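Local atomic coordinates of ribonucleoside-diphosphate reductase, alpha chain (Actinobacillus ureae ATCC 25976, PDB entry 6DQX), a protein that probably catalyses the reduction of ribonucleoside diphosphates to deoxyribonucleoside diphosphates, as the catalytic subunit of a class Id ribonucleotide reductase. Residues V212-H216 and D217-S221. Sequence-based numbering, arbitrary orientation.
Sequences VCVGH and DWLES. With EDO (1,2-ethanediol), chain G.
The amide N of E220 donates to the carbonyl O of H216 at 2.9 Å. One residue earlier, the amide N of L219 donates to the carbonyl O of G215 (3.2 Å, 166° at the hydrogen). These are the i to i+4 bonds of a first helical turn, a clear example of how a short link leads from a strand into a helix, with G215 at the N-cap position. At the exposed outer side, CG of E220 lies over one face of the H216 imidazole, offset toward the rim, a CH-pi contact 4.0 Å from the ring centroid. CG of H216 is anti to its backbone N (chi1 176°), which swings the imidazole past its own carbonyl toward the next turn, where the bend of E220 at chi2 brings CG over the ring. The polar ends have other partners: H216 ND1 is hydrogen-bonded to OE1 of E543, and E220 OE2 forms a salt bridge with K223. On the buried side, CG1 of V214 presses against CG of L219 at 3.5 Å, the two side chains crossing at about a right angle, and passes more loosely by CE3 of W218. The indole's NE1 makes a weak hydrogen bond to O1 of ethanediol (3.1 Å), probably a crystallisation additive. Within the ribonucleotide reductase barrel domain, the turn joins strand 209-213, flanked by parallel strands 181-186 and 247-249, to helix 216-223; L219 packs against W233 of helix 227-243 and L540 of helix 532-544.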
ATOM      1  N   VAL A 212     -19.737  10.610  -2.189  1.00 14.11           N
ATOM      2  CA  VAL A 212     -20.420  10.643  -0.915  1.00 14.16           C
ATOM      3  C   VAL A 212     -21.776   9.961  -1.024  1.00 15.69           C
ATOM      4  O   VAL A 212     -22.592  10.284  -1.917  1.00 14.79           O
ATOM      5  CB  VAL A 212     -20.563  12.084  -0.399  1.00 14.30           C
ATOM      6  CG1 VAL A 212     -21.414  12.104   0.864  1.00 15.14           C
ATOM      7  CG2 VAL A 212     -19.175  12.666  -0.119  1.00 15.00           C
ATOM      8  N   CYS A 213     -22.004   9.008  -0.139  1.00 15.83           N
ATOM      9  CA  CYS A 213     -23.256   8.263  -0.114  1.00 16.36           C
ATOM     10  C   CYS A 213     -24.281   8.950   0.770  1.00 17.34           C
ATOM     11  O   CYS A 213     -24.081   9.100   1.970  1.00 17.36           O
ATOM     12  CB  CYS A 213     -23.025   6.806   0.307  1.00 16.63           C
ATOM     13  SG  CYS A 213     -21.547   6.086  -0.418  1.00 17.81           S
ATOM     14  N   VAL A 214     -25.387   9.373   0.159  1.00 16.44           N
ATOM     15  CA  VAL A 214     -26.373  10.234   0.803  1.00 17.02           C
ATOM     16  C   VAL A 214     -27.736   9.569   0.796  1.00 18.12           C
ATOM     17  O   VAL A 214     -28.281   9.300  -0.295  1.00 18.40           O
ATOM     18  CB  VAL A 214     -26.503  11.573   0.026  1.00 17.28           C
ATOM     19  CG1 VAL A 214     -27.506  12.492   0.717  1.00 17.77           C
ATOM     20  CG2 VAL A 214     -25.155  12.241  -0.119  1.00 17.50           C
ATOM     21  N   GLY A 215     -28.272   9.300   1.990  1.00 18.20           N
ATOM     22  CA  GLY A 215     -29.546   8.620   2.177  1.00 19.28           C
ATOM     23  C   GLY A 215     -30.758   9.543   2.118  1.00 19.67           C
ATOM     24  O   GLY A 215     -30.652  10.762   2.289  1.00 20.40           O
ATOM     25  N   HIS A 216     -31.918   8.937   1.894  1.00 19.67           N
ATOM     26  CA  HIS A 216     -33.188   9.653   1.826  1.00 21.83           C
ATOM     27  C   HIS A 216     -33.515  10.330   3.169  1.00 20.87           C
ATOM     28  O   HIS A 216     -33.735  11.538   3.209  1.00 22.15           O
ATOM     29  CB  HIS A 216     -34.315   8.675   1.436  1.00 23.13           C
ATOM     30  CG  HIS A 216     -35.686   9.290   1.431  1.00 25.18           C
ATOM     31  ND1 HIS A 216     -36.119  10.138   0.435  1.00 26.81           N
ATOM     32  CD2 HIS A 216     -36.717   9.169   2.303  1.00 26.80           C
ATOM     33  CE1 HIS A 216     -37.361  10.516   0.695  1.00 26.60           C
ATOM     34  NE2 HIS A 216     -37.745   9.944   1.822  1.00 26.11           N
ATOM     35  N   ASP A 217     -33.483   9.561   4.254  1.00 22.54           N
ATOM     36  CA  ASP A 217     -33.848  10.087   5.588  1.00 24.50           C
ATOM     37  C   ASP A 217     -32.916  11.231   6.023  1.00 24.97           C
ATOM     38  O   ASP A 217     -33.381  12.215   6.588  1.00 23.78           O
ATOM     39  CB  ASP A 217     -33.872   8.973   6.645  1.00 25.09           C
ATOM     40  CG  ASP A 217     -34.997   7.991   6.443  1.00 28.11           C
ATOM     41  OD1 ASP A 217     -35.999   8.333   5.782  1.00 27.84           O
ATOM     42  OD2 ASP A 217     -34.898   6.859   6.973  1.00 29.31           O
ATOM     43  N   TRP A 218     -31.616  11.109   5.730  1.00 24.51           N
ATOM     44  CA  TRP A 218     -30.641  12.171   5.991  1.00 24.73           C
ATOM     45  C   TRP A 218     -31.032  13.464   5.270  1.00 25.82           C
ATOM     46  O   TRP A 218     -31.059  14.551   5.879  1.00 25.73           O
ATOM     47  CB  TRP A 218     -29.209  11.743   5.592  1.00 23.89           C
ATOM     48  CG  TRP A 218     -28.150  12.669   6.117  1.00 23.36           C
ATOM     49  CD1 TRP A 218     -27.434  12.507   7.256  1.00 24.02           C
ATOM     50  CD2 TRP A 218     -27.706  13.898   5.535  1.00 22.53           C
ATOM     51  NE1 TRP A 218     -26.574  13.557   7.430  1.00 25.00           N
ATOM     52  CE2 TRP A 218     -26.723  14.430   6.386  1.00 24.59           C
ATOM     53  CE3 TRP A 218     -28.051  14.608   4.377  1.00 22.96           C
ATOM     54  CZ2 TRP A 218     -26.072  15.636   6.118  1.00 24.49           C
ATOM     55  CZ3 TRP A 218     -27.416  15.803   4.111  1.00 23.25           C
ATOM     56  CH2 TRP A 218     -26.423  16.306   4.979  1.00 25.02           C
ATOM     57  N   LEU A 219     -31.321  13.361   3.974  1.00 24.06           N
ATOM     58  CA  LEU A 219     -31.752  14.527   3.206  1.00 25.43           C
ATOM     59  C   LEU A 219     -33.083  15.096   3.669  1.00 24.45           C
ATOM     60  O   LEU A 219     -33.237  16.319   3.643  1.00 25.49           O
ATOM     61  CB  LEU A 219     -31.836  14.239   1.709  1.00 25.52           C
ATOM     62  CG  LEU A 219     -30.542  14.287   0.932  1.00 26.45           C
ATOM     63  CD1 LEU A 219     -30.820  13.708  -0.455  1.00 27.77           C
ATOM     64  CD2 LEU A 219     -29.963  15.688   0.833  1.00 26.78           C
ATOM     65  N   GLU A 220     -34.028  14.252   4.085  1.00 25.82           N
ATOM     66  CA  GLU A 220     -35.305  14.767   4.629  1.00 29.85           C
ATOM     67  C   GLU A 220     -35.115  15.524   5.958  1.00 30.32           C
ATOM     68  O   GLU A 220     -35.797  16.526   6.208  1.00 30.39           O
ATOM     69  CB  GLU A 220     -36.342  13.659   4.797  1.00 33.28           C
ATOM     70  CG  GLU A 220     -36.905  13.129   3.472  1.00 36.50           C
ATOM     71  CD  GLU A 220     -37.653  14.181   2.661  1.00 39.20           C
ATOM     72  OE1 GLU A 220     -38.437  14.961   3.254  1.00 38.89           O
ATOM     73  OE2 GLU A 220     -37.447  14.237   1.426  1.00 39.65           O
ATOM     74  N   SER A 221     -34.194  15.042   6.787  1.00 29.12           N
ATOM     75  CA  SER A 221     -33.809  15.734   8.020  1.00 30.82           C
ATOM     76  C   SER A 221     -33.186  17.090   7.712  1.00 31.12           C
ATOM     77  O   SER A 221     -33.529  18.076   8.361  1.00 35.08           O
ATOM     78  CB  SER A 221     -32.857  14.861   8.859  1.00 30.80           C
ATOM     79  OG  SER A 221     -32.471  15.505  10.061  1.00 31.09           O
TER
HETATM   80  C1  EDO G 606     -24.576  14.012  10.197  1.00 32.87           C
HETATM   81  O1  EDO G 606     -25.592  13.014  10.315  1.00 29.39           O
HETATM   82  C2  EDO G 606     -23.430  13.351   9.446  1.00 34.49           C
HETATM   83  O2  EDO G 606     -22.155  14.002   9.299  1.00 34.08           O